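Long-range contacts in DynE7 (Micromonospora chersina, PDB 2XEM), which acts as a hot-dog fold thioesterase in the biosynthesis of the enediyne antitumor agent dynemicin, probably releasing a polyene chain from its thioester: residues 13-18 with 34-39; 98-103 with 112-117. All coordinates share one frame; numbering follows the deposited sequence.

Contact 1: 13-18 with 34-39; sequences HRHVVT and LHWQGH
The imidazole of H15 lies over one face of the W36 indole, joining strand 11-16 to the long helix 32-48 that the curved sheet of the hot-dog fold wraps around. The two rings meet obliquely: the centroids of the H15 ring and the W36 five-membered ring are 3.8 Å apart, with planes at 38°, though their closest approach is too short to be trusted. Two residues on, V17 brings its CG2 methyl to 3.9 Å from W36 CH2, at the far end of the indole. Earlier in the strand, H13 sends NE2 to 3.6 Å from H39 CB; CG anti to the backbone N (chi1 170°) carries the ring across to the helix.

Behind this first shell, E21 fixes the polar rims: its OE2 takes a hydrogen bond from W36 NE1 and a weak one from H15 NE2. V28, V83 and Y101 pack on W36, while backbone bonds to V81 and V83 hold H15 and H13 in the sheet. With an alanine in place of the indole, H15 and V17 would probably be left beside a gap, and E21 would lose its stronger ring partner. The ring of H43 meets that of H13, and D20 of a neighbouring subunit packs on H39. Inside the helix, H35 O sits over one face of the H39 ring, 3.3 Å above its plane and nearer the rim than the centre.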
loop_
_atom_site.group_PDB
_atom_site.type_symbol
_atom_site.label_atom_id
_atom_site.label_comp_id
_atom_site.label_asym_id
_atom_site.label_seq_id
_atom_site.Cartn_x
_atom_site.Cartn_y
_atom_site.Cartn_z
ATOM N N HIS D 13 -18.108 -6.504 5.529
ATOM C CA HIS D 13 -17.092 -5.518 5.862
ATOM C C HIS D 13 -17.260 -4.329 4.946
ATOM O O HIS D 13 -17.133 -4.475 3.736
ATOM C CB HIS D 13 -15.676 -6.116 5.753
ATOM C CG HIS D 13 -14.583 -5.096 5.844
ATOM N ND1 HIS D 13 -14.270 -4.466 7.017
ATOM C CD2 HIS D 13 -13.796 -4.605 4.858
ATOM C CE1 HIS D 13 -13.294 -3.629 6.727
ATOM N NE2 HIS D 13 -12.962 -3.693 5.444
ATOM N N ARG D 14 -17.546 -3.156 5.517
ATOM C CA ARG D 14 -17.747 -1.921 4.766
ATOM C C ARG D 14 -16.400 -1.239 4.523
ATOM O O ARG D 14 -15.636 -1.028 5.460
ATOM C CB ARG D 14 -18.683 -1.003 5.557
ATOM C CG ARG D 14 -19.098 0.269 4.828
ATOM C CD ARG D 14 -19.862 1.165 5.783
ATOM N NE ARG D 14 -20.025 2.533 5.282
ATOM C CZ ARG D 14 -19.159 3.524 5.483
ATOM N NH1 ARG D 14 -18.019 3.300 6.127
ATOM N NH2 ARG D 14 -19.413 4.739 5.010
ATOM N N HIS D 15 -16.120 -0.875 3.270
ATOM C CA HIS D 15 -14.896 -0.165 2.922
ATOM C C HIS D 15 -15.199 1.029 2.022
ATOM O O HIS D 15 -15.865 0.878 1.018
ATOM C CB HIS D 15 -13.872 -1.130 2.295
ATOM C CG HIS D 15 -12.725 -0.438 1.633
ATOM N ND1 HIS D 15 -12.794 -0.169 0.293
ATOM C CD2 HIS D 15 -11.567 0.077 2.113
ATOM C CE1 HIS D 15 -11.720 0.520 -0.010
ATOM N NE2 HIS D 15 -10.935 0.676 1.022
ATOM N N VAL D 16 -14.724 2.216 2.390
ATOM C CA VAL D 16 -14.831 3.387 1.515
ATOM C C VAL D 16 -13.510 3.501 0.732
ATOM O O VAL D 16 -12.440 3.550 1.336
ATOM C CB VAL D 16 -15.211 4.681 2.290
ATOM C CG1 VAL D 16 -15.218 5.910 1.366
ATOM C CG2 VAL D 16 -16.578 4.513 2.987
ATOM N N VAL D 17 -13.600 3.533 -0.611
ATOM C CA VAL D 17 -12.420 3.642 -1.479
ATOM C C VAL D 17 -11.722 4.994 -1.270
ATOM O O VAL D 17 -12.367 6.070 -1.341
ATOM C CB VAL D 17 -12.754 3.410 -2.964
ATOM C CG1 VAL D 17 -11.497 3.571 -3.841
ATOM C CG2 VAL D 17 -13.411 2.026 -3.190
ATOM N N THR D 18 -10.403 4.939 -1.039
ATOM C CA THR D 18 -9.616 6.174 -0.885
ATOM C C THR D 18 -8.798 6.439 -2.134
ATOM O O THR D 18 -8.574 5.519 -2.930
ATOM C CB THR D 18 -8.799 6.138 0.425
ATOM O OG1 THR D 18 -8.069 4.904 0.450
ATOM C CG2 THR D 18 -9.691 6.195 1.678
ATOM N N LEU D 34 -7.523 -7.599 -3.024
ATOM C CA LEU D 34 -6.927 -8.656 -2.188
ATOM C C LEU D 34 -6.624 -8.173 -0.795
ATOM O O LEU D 34 -6.867 -8.927 0.124
ATOM C CB LEU D 34 -5.673 -9.301 -2.853
ATOM C CG LEU D 34 -5.955 -10.232 -4.059
ATOM C CD1 LEU D 34 -7.061 -11.242 -3.765
ATOM C CD2 LEU D 34 -6.268 -9.428 -5.347
ATOM N N HIS D 35 -6.133 -6.915 -0.615
ATOM C CA HIS D 35 -5.986 -6.318 0.714
ATOM C C HIS D 35 -7.300 -6.350 1.462
ATOM O O HIS D 35 -7.310 -6.670 2.643
ATOM C CB HIS D 35 -5.492 -4.850 0.654
ATOM C CG HIS D 35 -4.071 -4.718 0.269
ATOM N ND1 HIS D 35 -3.107 -4.502 1.200
ATOM C CD2 HIS D 35 -3.512 -4.715 -0.959
ATOM C CE1 HIS D 35 -1.974 -4.416 0.532
ATOM N NE2 HIS D 35 -2.178 -4.559 -0.775
ATOM N N TRP D 36 -8.413 -6.020 0.763
ATOM C CA TRP D 36 -9.739 -5.943 1.351
ATOM C C TRP D 36 -10.241 -7.275 1.913
ATOM O O TRP D 36 -11.018 -7.260 2.862
ATOM C CB TRP D 36 -10.750 -5.376 0.359
ATOM C CG TRP D 36 -10.457 -3.989 -0.139
ATOM C CD1 TRP D 36 -9.559 -3.087 0.373
ATOM C CD2 TRP D 36 -11.072 -3.354 -1.257
ATOM N NE1 TRP D 36 -9.560 -1.944 -0.377
ATOM C CE2 TRP D 36 -10.483 -2.074 -1.386
ATOM C CE3 TRP D 36 -12.080 -3.741 -2.171
ATOM C CZ2 TRP D 36 -10.867 -1.179 -2.381
ATOM C CZ3 TRP D 36 -12.430 -2.866 -3.190
ATOM C CH2 TRP D 36 -11.841 -1.597 -3.280
ATOM N N GLN D 37 -9.794 -8.407 1.340
ATOM C CA GLN D 37 -10.051 -9.759 1.892
ATOM C C GLN D 37 -9.435 -9.887 3.280
ATOM O O GLN D 37 -10.082 -10.409 4.187
ATOM C CB GLN D 37 -9.460 -10.836 0.974
ATOM C CG GLN D 37 -10.208 -10.960 -0.333
ATOM C CD GLN D 37 -9.687 -12.066 -1.213
ATOM O OE1 GLN D 37 -8.768 -12.804 -0.874
ATOM N NE2 GLN D 37 -10.271 -12.200 -2.381
ATOM N N GLY D 38 -8.194 -9.402 3.413
ATOM C CA GLY D 38 -7.470 -9.346 4.673
ATOM C C GLY D 38 -8.217 -8.484 5.682
ATOM O O GLY D 38 -8.458 -8.929 6.800
ATOM N N HIS D 39 -8.581 -7.250 5.297
ATOM C CA HIS D 39 -9.308 -6.328 6.177
ATOM C C HIS D 39 -10.625 -6.957 6.636
ATOM O O HIS D 39 -11.003 -6.856 7.808
ATOM C CB HIS D 39 -9.642 -5.016 5.460
ATOM C CG HIS D 39 -8.495 -4.288 4.836
ATOM N ND1 HIS D 39 -7.179 -4.570 5.154
ATOM C CD2 HIS D 39 -8.515 -3.306 3.919
ATOM C CE1 HIS D 39 -6.453 -3.721 4.457
ATOM N NE2 HIS D 39 -7.206 -2.953 3.693
#

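Contact 2: 98-103 with 112-117; sequences SFDYVR and LAQGRQ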
loop_
_atom_site.group_PDB
_atom_site.type_symbol
_atom_site.label_atom_id
_atom_site.label_comp_id
_atom_site.label_asym_id
_atom_site.label_seq_id
_atom_site.Cartn_x
_atom_site.Cartn_y
_atom_site.Cartn_z
ATOM N N SER D 98 -15.162 -17.168 0.611
ATOM C CA SER D 98 -15.490 -16.475 -0.637
ATOM C C SER D 98 -16.018 -15.071 -0.364
ATOM O O SER D 98 -16.488 -14.785 0.738
ATOM C CB SER D 98 -16.478 -17.278 -1.488
ATOM O OG SER D 98 -17.657 -17.560 -0.750
ATOM N N PHE D 99 -15.885 -14.182 -1.365
ATOM C CA PHE D 99 -16.141 -12.742 -1.215
ATOM C C PHE D 99 -16.888 -12.228 -2.420
ATOM O O PHE D 99 -16.528 -12.571 -3.543
ATOM C CB PHE D 99 -14.837 -11.940 -1.044
ATOM C CG PHE D 99 -13.918 -12.408 0.062
ATOM C CD1 PHE D 99 -13.969 -11.824 1.324
ATOM C CD2 PHE D 99 -12.981 -13.417 -0.166
ATOM C CE1 PHE D 99 -13.119 -12.258 2.348
ATOM C CE2 PHE D 99 -12.142 -13.855 0.864
ATOM C CZ PHE D 99 -12.217 -13.266 2.113
ATOM N N ASP D 100 -17.970 -11.466 -2.172
ATOM C CA ASP D 100 -18.591 -10.601 -3.153
ATOM C C ASP D 100 -18.192 -9.175 -2.806
ATOM O O ASP D 100 -18.218 -8.807 -1.634
ATOM C CB ASP D 100 -20.123 -10.714 -3.107
ATOM C CG ASP D 100 -20.731 -11.935 -3.793
ATOM O OD1 ASP D 100 -19.973 -12.728 -4.405
ATOM O OD2 ASP D 100 -21.964 -12.072 -3.755
ATOM N N TYR D 101 -17.807 -8.374 -3.814
ATOM C CA TYR D 101 -17.481 -6.961 -3.572
ATOM C C TYR D 101 -18.567 -6.155 -4.236
ATOM O O TYR D 101 -18.630 -6.095 -5.466
ATOM C CB TYR D 101 -16.135 -6.568 -4.179
ATOM C CG TYR D 101 -14.945 -7.386 -3.736
ATOM C CD1 TYR D 101 -14.000 -6.851 -2.874
ATOM C CD2 TYR D 101 -14.704 -8.657 -4.270
ATOM C CE1 TYR D 101 -12.842 -7.553 -2.549
ATOM C CE2 TYR D 101 -13.562 -9.380 -3.930
ATOM C CZ TYR D 101 -12.623 -8.812 -3.091
ATOM O OH TYR D 101 -11.450 -9.460 -2.834
ATOM N N VAL D 102 -19.438 -5.567 -3.423
ATOM C CA VAL D 102 -20.625 -4.884 -3.920
ATOM C C VAL D 102 -20.530 -3.387 -3.623
ATOM O O VAL D 102 -20.470 -2.999 -2.448
ATOM C CB VAL D 102 -21.927 -5.529 -3.365
ATOM C CG1 VAL D 102 -23.174 -4.837 -3.929
ATOM C CG2 VAL D 102 -21.964 -7.041 -3.664
ATOM N N ARG D 103 -20.493 -2.547 -4.680
ATOM C CA ARG D 103 -20.671 -1.109 -4.472
ATOM C C ARG D 103 -22.135 -0.850 -4.101
ATOM O O ARG D 103 -23.023 -1.204 -4.877
ATOM C CB ARG D 103 -20.259 -0.276 -5.713
ATOM C CG ARG D 103 -20.603 1.215 -5.546
ATOM C CD ARG D 103 -20.130 2.112 -6.661
ATOM N NE ARG D 103 -20.603 1.681 -7.972
ATOM C CZ ARG D 103 -19.807 1.444 -9.007
ATOM N NH1 ARG D 103 -18.490 1.610 -8.896
ATOM N NH2 ARG D 103 -20.318 1.044 -10.164
ATOM N N LEU D 112 -18.829 -5.484 -8.152
ATOM C CA LEU D 112 -17.556 -5.041 -8.740
ATOM C C LEU D 112 -16.678 -6.204 -9.080
ATOM O O LEU D 112 -15.984 -6.177 -10.089
ATOM C CB LEU D 112 -16.801 -4.101 -7.774
ATOM C CG LEU D 112 -17.494 -2.757 -7.421
ATOM C CD1 LEU D 112 -16.581 -1.880 -6.562
ATOM C CD2 LEU D 112 -17.927 -1.994 -8.661
ATOM N N ALA D 113 -16.723 -7.244 -8.240
ATOM C CA ALA D 113 -15.734 -8.306 -8.214
ATOM C C ALA D 113 -16.209 -9.420 -7.322
ATOM O O ALA D 113 -17.126 -9.233 -6.503
ATOM C CB ALA D 113 -14.404 -7.769 -7.678
ATOM N N GLN D 114 -15.599 -10.606 -7.495
ATOM C CA GLN D 114 -15.731 -11.695 -6.527
ATOM C C GLN D 114 -14.338 -12.213 -6.205
ATOM O O GLN D 114 -13.394 -11.970 -6.959
ATOM C CB GLN D 114 -16.647 -12.817 -7.040
ATOM C CG GLN D 114 -18.136 -12.407 -7.094
ATOM C CD GLN D 114 -18.984 -13.461 -7.720
ATOM O OE1 GLN D 114 -18.727 -13.919 -8.826
ATOM N NE2 GLN D 114 -20.031 -13.871 -7.023
ATOM N N GLY D 115 -14.211 -12.882 -5.070
ATOM C CA GLY D 115 -12.927 -13.432 -4.676
ATOM C C GLY D 115 -13.031 -14.662 -3.821
ATOM O O GLY D 115 -14.124 -15.047 -3.380
ATOM N N ARG D 116 -11.872 -15.284 -3.578
ATOM C CA ARG D 116 -11.771 -16.466 -2.731
ATOM C C ARG D 116 -10.411 -16.450 -2.093
ATOM O O ARG D 116 -9.457 -15.956 -2.698
ATOM C CB ARG D 116 -11.871 -17.782 -3.551
ATOM C CG ARG D 116 -13.191 -18.082 -4.192
ATOM C CD ARG D 116 -13.181 -19.480 -4.848
ATOM N NE ARG D 116 -12.017 -19.733 -5.728
ATOM C CZ ARG D 116 -11.955 -19.436 -7.022
ATOM N NH1 ARG D 116 -12.969 -18.823 -7.622
ATOM N NH2 ARG D 116 -10.886 -19.761 -7.731
ATOM N N GLN D 117 -10.296 -17.092 -0.933
ATOM C CA GLN D 117 -9.016 -17.233 -0.250
ATOM C C GLN D 117 -9.061 -18.486 0.602
ATOM O O GLN D 117 -10.109 -18.777 1.197
ATOM C CB GLN D 117 -8.840 -16.013 0.660
ATOM C CG GLN D 117 -7.527 -15.880 1.316
ATOM C CD GLN D 117 -7.630 -14.691 2.205
ATOM O OE1 GLN D 117 -8.079 -14.785 3.346
ATOM N NE2 GLN D 117 -7.351 -13.536 1.650
#
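Y101 and A113 pack tightly on the helix-facing side of this antiparallel hairpin, Y101 CD2 coming within 3.5 Å of A113 CB. The tyrosine presents its ring edge to the neighbouring strand, with A113 O and Q114 CA near the ring plane. Y101 CG stands anti to its own carbonyl carbon (chi1 -56°), which swings the ring along the backbone as far as G115, where no side chain meets the hydroxyl; Y101 OH bonds instead to Y33 O and Q37 NE2 of the helix. F99 works the same way: its edge is turned to G115, and CE2 lies 3.9 Å from Q117 CB. Helix 32-48 packs against this face through C40 on F99, W36 on Y101 and Y33 on A113.

Between the strands, F99 and G115 form a hydrogen-bonded pair, N to O in both directions, each 2.8 Å. The register then slips, since L112 and A113 both face Y101 in a classic beta bulge: Y101 N bonds A113 O at 2.9 Å, while L112 N bonds Y101 O at 2.8 Å. From the bulge itself, L112 CD2 lies over one face of the R103 guanidinium, whose NH1 makes a salt bridge to D79.

The other face, with S98, D100, Q114 and R116, is looser and more open to solvent. D100 and Q114 run side by side, and Q114 NE2 gives a 2.9 Å bond to D100 OD1, on the syn side but 33° out of the carboxylate plane. This acceptor fits NE2 on this side of the amide; OE1 meets Y72 OH, and S98 OG bonds D88. The hairpin is thus two-sided: mostly aromatic edges and small residues toward the helix, which satisfies Y101 OH and, through R41, Q117 OE1; outside, S98, D100 and Q114 find polar partners, while exposed R116 packs on H68.

Contact 1 closes before contact 2 opens along the chain, and their centres lie 10 Å apart. Both reach the same antiparallel sheet: strand 11-16 pairs with 80-91, which pairs with 94-105, which in turn pairs with 110-124. Helix 32-48 lies against this curved surface and belongs directly to contact 1. Q37, on a different side of the helix from W36, reaches contact 2, where its NE2 is 3.0 Å from Y101 OH, a probable hydrogen bond, and its CD packs on F99 CE2 at 3.7 Å. The helix is therefore held by the first strand and by the central hairpin, the enclosed-helix arrangement that defines the hot-dog fold.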